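Flavin-containing monooxygenase (Allium sativum, PDB 6WPU) probably catalyses the FAD-dependent S-oxygenation of S-allyl-L-cysteine in garlic. Local coordinates at residues L35-R39 against F130-V136; V146-D150 against P301-T305; D215-I221 against A238-A244; Q398-D403 against R418-Y422. One frame throughout, in Å; residues are numbered along the deposited sequence.

Contact 1 (L35-R39 against F130-V136)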
# COMPACT_ATOMS: atom_id res chain seq x y z
N LEU A 35 -5.92 12.01 -1.72
CA LEU A 35 -5.90 13.29 -1.00
C LEU A 35 -4.76 14.18 -1.48
O LEU A 35 -4.97 15.36 -1.76
CB LEU A 35 -5.78 13.06 0.51
CG LEU A 35 -7.01 12.41 1.15
CD1 LEU A 35 -6.67 11.94 2.55
CD2 LEU A 35 -8.15 13.40 1.17
N VAL A 36 -3.54 13.63 -1.55
CA VAL A 36 -2.44 14.51 -1.93
C VAL A 36 -2.51 14.82 -3.42
O VAL A 36 -2.13 15.93 -3.85
CB VAL A 36 -1.08 13.91 -1.48
CG1 VAL A 36 -0.64 12.73 -2.36
CG2 VAL A 36 -0.01 15.01 -1.43
N THR A 37 -3.04 13.90 -4.23
CA THR A 37 -3.21 14.18 -5.65
C THR A 37 -4.17 15.35 -5.87
O THR A 37 -3.91 16.22 -6.70
CB THR A 37 -3.71 12.92 -6.39
OG1 THR A 37 -2.71 11.90 -6.33
CG2 THR A 37 -3.99 13.23 -7.87
N ALA A 38 -5.26 15.39 -5.10
CA ALA A 38 -6.20 16.50 -5.19
C ALA A 38 -5.51 17.81 -4.86
O ALA A 38 -5.72 18.82 -5.54
CB ALA A 38 -7.38 16.27 -4.25
N ARG A 39 -4.68 17.82 -3.81
CA ARG A 39 -3.97 19.04 -3.44
C ARG A 39 -3.02 19.48 -4.55
O ARG A 39 -3.02 20.65 -4.95
CB ARG A 39 -3.21 18.83 -2.13
CG ARG A 39 -2.43 20.06 -1.68
CD ARG A 39 -1.56 19.71 -0.47
NE ARG A 39 -0.32 19.06 -0.89
CZ ARG A 39 0.71 18.79 -0.08
NH1 ARG A 39 0.65 19.10 1.22
NH2 ARG A 39 1.80 18.22 -0.58
N PHE A 130 -4.76 16.79 7.39
CA PHE A 130 -4.30 17.12 6.05
C PHE A 130 -5.46 17.53 5.16
O PHE A 130 -5.44 18.59 4.53
CB PHE A 130 -3.55 15.92 5.44
CG PHE A 130 -3.06 16.14 4.04
CD1 PHE A 130 -3.91 15.99 2.95
CD2 PHE A 130 -1.74 16.50 3.80
CE1 PHE A 130 -3.46 16.20 1.65
CE2 PHE A 130 -1.28 16.71 2.50
CZ PHE A 130 -2.14 16.56 1.43
N GLY A 131 -6.49 16.67 5.06
CA GLY A 131 -7.63 16.96 4.20
C GLY A 131 -8.31 18.28 4.53
O GLY A 131 -8.81 18.96 3.64
N ARG A 132 -8.33 18.67 5.81
CA ARG A 132 -8.85 19.97 6.19
C ARG A 132 -7.86 21.08 5.86
O ARG A 132 -8.24 22.11 5.28
CB ARG A 132 -9.20 20.01 7.68
CG ARG A 132 -10.52 19.34 8.03
CD ARG A 132 -10.90 19.51 9.51
NE ARG A 132 -10.00 18.80 10.41
CZ ARG A 132 -10.20 17.56 10.86
NH1 ARG A 132 -11.27 16.88 10.49
NH2 ARG A 132 -9.32 17.01 11.68
N GLU A 133 -6.59 20.88 6.20
CA GLU A 133 -5.61 21.96 6.06
C GLU A 133 -5.52 22.44 4.62
O GLU A 133 -5.38 23.65 4.36
CB GLU A 133 -4.24 21.50 6.55
CG GLU A 133 -3.14 22.54 6.35
CD GLU A 133 -3.36 23.78 7.19
OE1 GLU A 133 -3.90 23.66 8.31
OE2 GLU A 133 -3.01 24.89 6.72
N PHE A 134 -5.60 21.52 3.66
CA PHE A 134 -5.41 21.87 2.26
C PHE A 134 -6.73 21.88 1.48
O PHE A 134 -6.72 21.86 0.25
CB PHE A 134 -4.38 20.92 1.65
CG PHE A 134 -3.03 21.00 2.35
CD1 PHE A 134 -2.24 22.14 2.22
CD2 PHE A 134 -2.59 19.98 3.17
CE1 PHE A 134 -1.03 22.24 2.87
CE2 PHE A 134 -1.37 20.07 3.83
CZ PHE A 134 -0.59 21.19 3.68
N GLY A 135 -7.86 21.97 2.19
CA GLY A 135 -9.16 22.16 1.57
C GLY A 135 -9.59 21.05 0.65
O GLY A 135 -10.43 21.28 -0.22
N VAL A 136 -9.05 19.85 0.83
CA VAL A 136 -9.39 18.73 -0.05
C VAL A 136 -10.64 17.99 0.42
O VAL A 136 -11.50 17.65 -0.39
CB VAL A 136 -8.19 17.76 -0.15
CG1 VAL A 136 -8.62 16.48 -0.87
CG2 VAL A 136 -7.03 18.41 -0.88
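Arg39 reaches from helix 32-43, which follows strand 24-28 in the Rossmann-type FAD-binding fold, into the angle between the rings of Phe130 and Phe134 at the end of helix 120-133. Its CB lies against Val136 CG2 at 4.0 Å, and CG passes Phe134 CB. CD then sits over one face of the Phe134 ring, 3.8 Å from its centroid, in a CH-pi contact. A bend at the next bond (chi3 81°) folds the guanidinium back along the same ring: CZ is 4.6 Å from the centroid and only 9° off its normal, a cation-pi contact in which the two planes stand nearly perpendicular. Phe130 CE2 lies over one face of the guanidinium, while Phe134 CE2 meets its edge. The charge is met by salt bridges from NH1 to Asp102 and from NH2 to Glu348, so this buried cation has both carboxylate and aromatic partners. One turn back, the Leu35 carbonyl O lies at the edge of the Phe130 ring. Val136, just past the helix end, completes the apolar part with its two methyl branches: CG2 faces the Arg39 backbone, while CG1 packs 3.6 Å from Ala38 CB and 3.7 Å from Leu35 CD2.

Contact 2 (V146-D150 against P301-T305). With FAD (flavin-adenine dinucleotide), chain B; SO4 (sulfate ion), chain E.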
# COMPACT_ATOMS: atom_id res chain seq x y z
N VAL A 146 -16.67 4.53 -8.53
CA VAL A 146 -16.40 4.54 -9.96
C VAL A 146 -16.51 3.11 -10.48
O VAL A 146 -15.82 2.21 -9.99
CB VAL A 146 -15.01 5.11 -10.24
CG1 VAL A 146 -14.67 4.96 -11.71
CG2 VAL A 146 -14.95 6.58 -9.80
N VAL A 147 -17.41 2.89 -11.44
CA VAL A 147 -17.63 1.55 -11.98
C VAL A 147 -17.16 1.43 -13.41
O VAL A 147 -17.03 0.30 -13.90
CB VAL A 147 -19.11 1.11 -11.87
CG1 VAL A 147 -19.52 0.97 -10.41
CG2 VAL A 147 -20.03 2.10 -12.60
N ARG A 148 -16.89 2.54 -14.10
CA ARG A 148 -16.49 2.46 -15.49
C ARG A 148 -15.73 3.72 -15.87
O ARG A 148 -16.17 4.83 -15.56
CB ARG A 148 -17.72 2.28 -16.37
CG ARG A 148 -17.45 1.78 -17.74
CD ARG A 148 -18.75 1.46 -18.44
NE ARG A 148 -18.53 1.22 -19.86
CZ ARG A 148 -18.18 0.05 -20.37
NH1 ARG A 148 -17.99 -1.00 -19.58
NH2 ARG A 148 -18.00 -0.08 -21.68
N VAL A 149 -14.58 3.54 -16.52
CA VAL A 149 -13.75 4.63 -17.03
C VAL A 149 -13.43 4.31 -18.48
O VAL A 149 -12.77 3.31 -18.77
CB VAL A 149 -12.46 4.79 -16.21
CG1 VAL A 149 -11.59 5.91 -16.77
CG2 VAL A 149 -12.79 5.09 -14.75
N ASP A 150 -13.90 5.17 -19.40
CA ASP A 150 -13.79 4.92 -20.83
C ASP A 150 -13.21 6.13 -21.54
O ASP A 150 -13.55 7.28 -21.22
CB ASP A 150 -15.14 4.60 -21.48
CG ASP A 150 -15.76 3.34 -20.95
OD1 ASP A 150 -16.76 3.45 -20.21
OD2 ASP A 150 -15.26 2.24 -21.26
N PRO A 301 -11.10 -3.02 -11.67
CA PRO A 301 -12.21 -3.54 -12.50
C PRO A 301 -12.90 -2.47 -13.34
O PRO A 301 -13.42 -2.75 -14.43
CB PRO A 301 -13.15 -4.17 -11.45
CG PRO A 301 -12.78 -3.50 -10.14
CD PRO A 301 -11.32 -3.20 -10.23
N PHE A 302 -12.87 -1.22 -12.90
CA PHE A 302 -13.59 -0.16 -13.60
C PHE A 302 -12.87 0.32 -14.85
O PHE A 302 -13.46 1.06 -15.65
CB PHE A 302 -13.79 1.00 -12.64
CG PHE A 302 -12.53 1.39 -11.91
CD1 PHE A 302 -11.60 2.24 -12.51
CD2 PHE A 302 -12.25 0.89 -10.65
CE1 PHE A 302 -10.42 2.60 -11.85
CE2 PHE A 302 -11.08 1.25 -9.98
CZ PHE A 302 -10.16 2.11 -10.59
N LEU A 303 -11.61 -0.07 -15.04
CA LEU A 303 -10.75 0.62 -15.99
C LEU A 303 -10.78 -0.09 -17.34
O LEU A 303 -10.39 -1.26 -17.44
CB LEU A 303 -9.33 0.71 -15.45
CG LEU A 303 -8.37 1.50 -16.32
CD1 LEU A 303 -8.94 2.89 -16.64
CD2 LEU A 303 -7.01 1.59 -15.64
N ASN A 304 -11.24 0.62 -18.38
CA ASN A 304 -11.33 0.07 -19.73
C ASN A 304 -10.37 0.82 -20.64
O ASN A 304 -10.61 1.97 -21.00
CB ASN A 304 -12.77 0.16 -20.25
CG ASN A 304 -13.75 -0.60 -19.35
OD1 ASN A 304 -14.73 -0.03 -18.85
ND2 ASN A 304 -13.47 -1.87 -19.11
N THR A 305 -9.27 0.15 -21.02
CA THR A 305 -8.24 0.71 -21.88
C THR A 305 -8.06 -0.07 -23.18
O THR A 305 -7.10 0.20 -23.91
CB THR A 305 -6.90 0.77 -21.13
OG1 THR A 305 -6.48 -0.56 -20.78
CG2 THR A 305 -7.05 1.60 -19.87
PA FAD B . -5.82 3.25 0.03
O1A FAD B . -5.52 3.63 1.48
O2A FAD B . -6.26 1.92 -0.31
O5B FAD B . -6.95 4.08 -0.56
C5B FAD B . -7.63 3.88 -1.79
C4B FAD B . -9.02 4.56 -1.77
O4B FAD B . -9.70 4.51 -2.99
C3B FAD B . -9.93 3.99 -0.72
O3B FAD B . -10.45 5.00 0.09
C2B FAD B . -11.02 3.34 -1.48
O2B FAD B . -12.24 3.35 -0.83
C1B FAD B . -11.04 4.17 -2.73
N9A FAD B . -11.56 3.49 -3.89
C8A FAD B . -11.17 2.23 -4.33
N7A FAD B . -11.86 1.90 -5.43
C5A FAD B . -12.74 2.93 -5.75
C6A FAD B . -13.69 3.14 -6.76
N6A FAD B . -13.91 2.15 -7.78
N1A FAD B . -14.38 4.29 -6.79
C2A FAD B . -14.21 5.25 -5.85
N3A FAD B . -13.31 5.10 -4.85
C4A FAD B . -12.57 3.96 -4.78
N1 FAD B . 2.42 3.03 5.05
C2 FAD B . 3.09 3.88 5.99
O2 FAD B . 3.54 5.09 5.61
N3 FAD B . 3.37 3.43 7.26
C4 FAD B . 2.94 2.19 7.67
O4 FAD B . 3.19 1.72 8.92
C4X FAD B . 2.05 1.38 6.82
N5 FAD B . 1.43 0.24 7.33
C5X FAD B . 0.56 -0.48 6.52
C6 FAD B . -0.06 -1.63 7.04
C7 FAD B . -0.94 -2.34 6.23
C7M FAD B . -1.58 -3.58 6.79
C8 FAD B . -1.20 -1.92 4.93
C8M FAD B . -2.14 -2.67 4.03
C9 FAD B . -0.59 -0.78 4.41
C9A FAD B . 0.29 -0.06 5.21
N10 FAD B . 0.91 1.13 4.69
C10 FAD B . 1.79 1.87 5.49
C1' FAD B . 0.66 1.55 3.30
C2' FAD B . -0.63 2.25 2.94
O2' FAD B . -1.21 1.59 1.90
C3' FAD B . -0.22 3.63 2.47
O3' FAD B . 0.17 4.25 3.63
C4' FAD B . -1.31 4.46 1.81
O4' FAD B . -2.42 4.41 2.64
C5' FAD B . -1.69 4.09 0.37
O5' FAD B . -2.92 4.73 0.20
P FAD B . -3.85 4.80 -1.08
O1P FAD B . -4.62 6.17 -1.16
O2P FAD B . -2.91 4.38 -2.28
O3P FAD B . -4.70 3.40 -0.96
S SO4 E . -10.27 -3.55 -21.16
O1 SO4 E . -9.94 -4.86 -21.73
O2 SO4 E . -11.13 -3.75 -19.99
O3 SO4 E . -10.96 -2.72 -22.16
O4 SO4 E . -9.02 -2.88 -20.76
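The Phe302 ring and the adenine of FAD are the flat groups beside strand 144-151, an outer strand of a three-stranded antiparallel sheet. Phe302 meets its neighbours obliquely: CD2 lies 3.5 Å from FAD N6A, CD1 packs 3.8 Å from Val149 CG2, and CG comes near Val146 O. With chi1 at 48°, CG stands between the backbone N and the carbonyl carbon; CB points to the strand but the ring leads away from it, with CD2 beside the adenine amino group. The base itself is read at its edge by the Val146 backbone. The amide of Val146 donates to FAD N1A at 2.9 Å, and FAD N6A returns a bond to Val146 O, nearly straight at 166°; this pair recognises the Watson-Crick edge of adenine. Val146 and Phe302 both belong to the FAD pocket.

Farther along, the loop 301-305 runs beside the strand and forms a single bridge between Val149 and Leu303. Val149 N donates to Phe302 O, and Asn304 N donates to Val149 O at 3.1 Å. Next to it, a classic beta bulge sets Val147 and Arg148 together opposite Lys160 on strand 157-163. Beside the bridge Val149 CG1 touches Leu303 CD1, and Ile28 of strand 24-28 packs on Val146, Val149 and Phe302. Arg148, whose CB points away from the loop, extends from CG to NE and forms a salt bridge with Asp150. At the far end of the loop a sulfate, probably from the crystallisation liquor, accepts from Thr305 N at its O4, 3.1 Å away.

Contact 3 (D215-I221 against A238-A244)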
# COMPACT_ATOMS: atom_id res chain seq x y z
N ASP A 215 -6.05 -20.16 22.65
CA ASP A 215 -5.74 -21.59 22.78
C ASP A 215 -5.76 -22.34 21.44
O ASP A 215 -5.86 -23.56 21.41
CB ASP A 215 -6.68 -22.26 23.78
CG ASP A 215 -6.13 -23.58 24.29
OD1 ASP A 215 -4.91 -23.64 24.53
OD2 ASP A 215 -6.91 -24.55 24.45
N GLN A 216 -5.69 -21.64 20.31
CA GLN A 216 -5.63 -22.31 19.02
C GLN A 216 -4.18 -22.49 18.60
O GLN A 216 -3.28 -21.81 19.10
CB GLN A 216 -6.35 -21.48 17.94
CG GLN A 216 -7.81 -21.18 18.25
CD GLN A 216 -8.59 -22.46 18.50
OE1 GLN A 216 -8.89 -23.20 17.58
NE2 GLN A 216 -8.90 -22.72 19.77
N VAL A 217 -3.95 -23.43 17.68
CA VAL A 217 -2.67 -23.57 17.00
C VAL A 217 -2.81 -22.93 15.62
O VAL A 217 -3.63 -23.37 14.80
CB VAL A 217 -2.25 -25.04 16.89
CG1 VAL A 217 -0.96 -25.15 16.09
CG2 VAL A 217 -2.07 -25.68 18.28
N VAL A 218 -1.99 -21.91 15.36
CA VAL A 218 -2.14 -21.03 14.20
C VAL A 218 -0.86 -21.07 13.38
O VAL A 218 0.24 -20.94 13.92
CB VAL A 218 -2.46 -19.59 14.62
CG1 VAL A 218 -2.76 -18.71 13.39
CG2 VAL A 218 -3.63 -19.57 15.62
N VAL A 219 -1.01 -21.25 12.07
CA VAL A 219 0.10 -21.11 11.14
C VAL A 219 -0.10 -19.81 10.36
O VAL A 219 -1.19 -19.55 9.83
CB VAL A 219 0.20 -22.32 10.20
CG1 VAL A 219 1.32 -22.11 9.17
CG2 VAL A 219 0.44 -23.60 11.02
N ILE A 220 0.93 -18.97 10.35
CA ILE A 220 0.94 -17.72 9.60
C ILE A 220 1.94 -17.90 8.47
O ILE A 220 3.13 -18.10 8.72
CB ILE A 220 1.34 -16.51 10.47
CG1 ILE A 220 0.61 -16.49 11.82
CG2 ILE A 220 1.15 -15.22 9.71
CD1 ILE A 220 -0.74 -15.92 11.78
N ILE A 221 1.47 -17.84 7.22
CA ILE A 221 2.34 -17.93 6.05
C ILE A 221 2.67 -16.52 5.59
O ILE A 221 1.79 -15.78 5.14
CB ILE A 221 1.70 -18.72 4.91
CG1 ILE A 221 1.21 -20.09 5.40
CG2 ILE A 221 2.68 -18.88 3.76
CD1 ILE A 221 0.35 -20.81 4.39
N ALA A 238 -3.08 -17.19 21.46
CA ALA A 238 -2.98 -18.51 20.85
C ALA A 238 -2.16 -19.45 21.73
O ALA A 238 -1.26 -19.04 22.47
CB ALA A 238 -2.34 -18.40 19.47
N LYS A 239 -2.49 -20.74 21.62
CA LYS A 239 -1.65 -21.75 22.26
C LYS A 239 -0.28 -21.81 21.58
O LYS A 239 0.75 -21.79 22.25
CB LYS A 239 -2.33 -23.11 22.21
CG LYS A 239 -1.60 -24.17 23.05
CD LYS A 239 -1.50 -25.51 22.32
CE LYS A 239 -2.24 -26.61 23.04
NZ LYS A 239 -3.67 -26.62 22.64
N GLU A 240 -0.26 -21.89 20.25
CA GLU A 240 0.98 -21.89 19.49
C GLU A 240 0.82 -21.11 18.19
O GLU A 240 -0.22 -21.20 17.53
CB GLU A 240 1.44 -23.30 19.14
CG GLU A 240 1.90 -24.12 20.32
CD GLU A 240 2.27 -25.53 19.92
OE1 GLU A 240 2.17 -26.44 20.77
OE2 GLU A 240 2.65 -25.73 18.74
N VAL A 241 1.85 -20.35 17.84
CA VAL A 241 1.92 -19.65 16.55
C VAL A 241 3.15 -20.15 15.82
O VAL A 241 4.25 -20.18 16.38
CB VAL A 241 1.95 -18.12 16.74
CG1 VAL A 241 1.94 -17.41 15.38
CG2 VAL A 241 0.77 -17.66 17.59
N HIS A 242 2.97 -20.58 14.57
CA HIS A 242 4.05 -21.06 13.73
C HIS A 242 4.08 -20.22 12.46
O HIS A 242 3.08 -20.15 11.74
CB HIS A 242 3.85 -22.54 13.39
CG HIS A 242 3.91 -23.45 14.57
ND1 HIS A 242 5.06 -24.12 14.94
CD2 HIS A 242 2.96 -23.80 15.48
CE1 HIS A 242 4.81 -24.85 16.02
NE2 HIS A 242 3.55 -24.67 16.37
N ILE A 243 5.21 -19.56 12.20
CA ILE A 243 5.38 -18.75 10.99
C ILE A 243 6.08 -19.61 9.95
O ILE A 243 7.12 -20.21 10.23
CB ILE A 243 6.18 -17.47 11.27
CG1 ILE A 243 5.62 -16.74 12.49
CG2 ILE A 243 6.14 -16.55 10.06
CD1 ILE A 243 6.33 -15.42 12.80
N ALA A 244 5.49 -19.69 8.76
CA ALA A 244 6.13 -20.32 7.60
C ALA A 244 6.67 -19.18 6.76
O ALA A 244 5.90 -18.50 6.07
CB ALA A 244 5.16 -21.18 6.81
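Ile220 and Val241 cross slantwise on one face of two neighbouring strands, 217-221 and 240-244, with Ile220 CG1 3.9 Å from Val241 CG1. Val218 and Ile243 point to this same face, where Ser231 of helix 225-234 touches Ile220, Val241 and Ile243, and Val234 reaches Val218.

The other face carries Val217, Val219, Ile221, Glu240, His242 and Ala244. Here His242 has its CG anti to the carbonyl carbon (chi1 -64°), which brings CD2 obliquely to within 4.2 Å of Val217 CG1. Its NE2 donates back along its own strand to Glu240 OE2 at 2.7 Å; the carboxylate oxygen uses its anti lone pair and lies close to the imidazole plane. ND1 is hydrogen-bonded to His265, so both ring nitrogens have partners and the rotation of the ring is fixed.

Between the faces, the backbones exchange hydrogen bonds in parallel register. Val218 N and Ile220 N donate to Glu240 O and His242 O, while His242 N and Ala244 N donate to Val218 O and Ile220 O, the last at 2.8 Å. At the entry Gln216 O receives Glu240 N at 3.2 Å and, weakly, Lys239 N. Asp215 and Lys239 run side by side there, joined by a long salt bridge of 3.7 Å from OD1 to NZ.

The strands cross at only 22°, and helix 225-234 links them over the Val218–Ile220 face: this is a beta-alpha-beta crossover, consistent with the second dinucleotide-binding domain of flavin-containing monooxygenases.

Contact 4 (Q398-D403 against R418-Y422)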
# COMPACT_ATOMS: atom_id res chain seq x y z
N GLN A 398 14.16 3.63 -3.64
CA GLN A 398 12.91 4.39 -3.65
C GLN A 398 13.15 5.89 -3.54
O GLN A 398 12.40 6.68 -4.13
CB GLN A 398 12.00 3.93 -2.53
CG GLN A 398 12.44 4.42 -1.17
CD GLN A 398 11.45 4.09 -0.11
OE1 GLN A 398 10.46 4.81 0.06
NE2 GLN A 398 11.68 2.99 0.59
N PHE A 399 14.16 6.31 -2.79
CA PHE A 399 14.40 7.74 -2.63
C PHE A 399 15.13 8.32 -3.83
O PHE A 399 15.02 9.52 -4.08
CB PHE A 399 15.16 8.02 -1.34
CG PHE A 399 14.43 7.58 -0.11
CD1 PHE A 399 13.18 8.12 0.19
CD2 PHE A 399 14.97 6.62 0.74
CE1 PHE A 399 12.49 7.73 1.31
CE2 PHE A 399 14.28 6.22 1.87
CZ PHE A 399 13.04 6.77 2.15
N ASP A 400 15.88 7.49 -4.57
CA ASP A 400 16.39 7.92 -5.86
C ASP A 400 15.26 8.13 -6.85
O ASP A 400 15.30 9.07 -7.66
CB ASP A 400 17.37 6.88 -6.41
CG ASP A 400 18.59 6.69 -5.51
OD1 ASP A 400 18.96 7.65 -4.79
OD2 ASP A 400 19.16 5.58 -5.52
N TYR A 401 14.24 7.26 -6.80
CA TYR A 401 13.04 7.46 -7.60
C TYR A 401 12.34 8.75 -7.20
O TYR A 401 11.99 9.57 -8.07
CB TYR A 401 12.11 6.25 -7.44
CG TYR A 401 10.76 6.42 -8.09
CD1 TYR A 401 9.65 6.75 -7.34
CD2 TYR A 401 10.60 6.24 -9.46
CE1 TYR A 401 8.40 6.90 -7.92
CE2 TYR A 401 9.35 6.39 -10.06
CZ TYR A 401 8.26 6.73 -9.29
OH TYR A 401 7.01 6.88 -9.88
N ASP A 402 12.10 8.93 -5.90
CA ASP A 402 11.54 10.19 -5.41
C ASP A 402 12.35 11.39 -5.90
O ASP A 402 11.78 12.37 -6.38
CB ASP A 402 11.50 10.20 -3.88
CG ASP A 402 10.43 9.30 -3.30
OD1 ASP A 402 9.55 8.80 -4.04
OD2 ASP A 402 10.47 9.10 -2.07
N ASP A 403 13.68 11.32 -5.78
CA ASP A 403 14.50 12.45 -6.19
C ASP A 403 14.39 12.70 -7.68
O ASP A 403 14.41 13.86 -8.12
CB ASP A 403 15.96 12.22 -5.79
CG ASP A 403 16.22 12.45 -4.31
OD1 ASP A 403 15.33 13.02 -3.65
OD2 ASP A 403 17.30 12.06 -3.82
N ARG A 418 16.01 11.58 6.41
CA ARG A 418 14.91 10.68 6.08
C ARG A 418 15.43 9.42 5.42
O ARG A 418 14.93 8.32 5.69
CB ARG A 418 13.88 11.38 5.20
CG ARG A 418 12.46 10.78 5.29
CD ARG A 418 11.50 11.35 4.24
NE ARG A 418 11.10 12.74 4.43
CZ ARG A 418 9.89 13.14 4.82
NH1 ARG A 418 8.94 12.24 5.07
NH2 ARG A 418 9.62 14.45 4.94
N ARG A 419 16.45 9.55 4.55
CA ARG A 419 17.11 8.37 4.01
C ARG A 419 17.71 7.53 5.13
O ARG A 419 17.56 6.31 5.17
CB ARG A 419 18.18 8.77 3.00
CG ARG A 419 17.67 9.14 1.61
CD ARG A 419 18.83 9.59 0.75
NE ARG A 419 18.46 9.98 -0.61
CZ ARG A 419 18.50 9.16 -1.65
NH1 ARG A 419 18.86 7.89 -1.48
NH2 ARG A 419 18.15 9.59 -2.85
N LEU A 420 18.39 8.20 6.07
CA LEU A 420 19.08 7.48 7.14
C LEU A 420 18.09 6.82 8.10
O LEU A 420 18.31 5.69 8.56
CB LEU A 420 20.03 8.42 7.88
CG LEU A 420 21.21 8.96 7.07
CD1 LEU A 420 21.99 9.99 7.87
CD2 LEU A 420 22.11 7.82 6.61
N MET A 421 17.00 7.52 8.45
CA MET A 421 16.01 6.92 9.33
C MET A 421 15.42 5.66 8.71
O MET A 421 15.22 4.65 9.40
CB MET A 421 14.90 7.91 9.64
CG MET A 421 15.07 8.75 10.89
SD MET A 421 13.54 9.66 11.20
CE MET A 421 14.13 10.95 12.28
N TYR A 422 15.17 5.70 7.40
CA TYR A 422 14.63 4.54 6.70
C TYR A 422 15.60 3.36 6.78
O TYR A 422 15.17 2.22 7.02
CB TYR A 422 14.32 4.87 5.25
CG TYR A 422 13.74 3.68 4.52
CD1 TYR A 422 12.41 3.34 4.68
CD2 TYR A 422 14.53 2.90 3.69
CE1 TYR A 422 11.87 2.24 4.02
CE2 TYR A 422 14.01 1.79 3.03
CZ TYR A 422 12.68 1.47 3.20
OH TYR A 422 12.16 0.39 2.54
O HOH W 1 17.78 12.88 -1.29
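A salt-bridge network joins the start of helix 398-409 to helix 416-431, with Arg419 as the cation shared by Asp400 and Asp403. Arg419 NH2 donates to both: to Asp403 OD2 at 2.8 Å, exactly in the guanidinium plane but from above the carboxylate plane, and to Asp400 OD1 at 2.9 Å on its anti side. NH1 adds a weak bond to Asp400 OD1. A water donates to Asp403 OD2 and accepts from Arg419 NE, so the guanidinium edge is held along much of its length. Its face rests on Phe399 CB, 3.5 Å away and centred. The straight chain of Arg419 (chi2 177°, chi3 -180°) slides past Phe399 in the opposite direction to reach this spot.

Beyond the charges, the edge of the Phe399 ring points to the face of Tyr422 in an offset T-shaped pair, planes at 84°, with CE2 3.6 Å from Tyr422 CB. Gln398 CG covers one face of Phe399, and its NE2 lies 3.2 Å from Tyr422 CZ above a face of that ring, offset toward the rim. Gln398 OE1 is engaged by Val342 N.

The axes of the segments 398-403 and 418-422 run nearly antiparallel and approach to 11.7 Å, so long side chains span the gap. Helix 343-358 packs on Tyr401 and Asp402 of the first helix, and helix 443-453 on Leu420 and Met421 of the second.

How the contacts relate
From the N terminus, contact 1 closes first, bringing helix 120-133 back to helix 32-43 of the FAD-binding fold. Contact 2 opens next at strand 144-151 and closes a long loop at residues 301-305, and within that loop lies contact 3, a short beta-alpha-beta closure between strands 217-221 and 240-244. Contact 4 follows both in series, pairing helix 398-409 with helix 416-431 toward the C terminus. None of the four touches another: contacts 1 and 4 come nearest, at about 10 Å between closest atoms, while contacts 1 and 3 lie about 42 Å apart between centres, on opposite sides of the chain's centre.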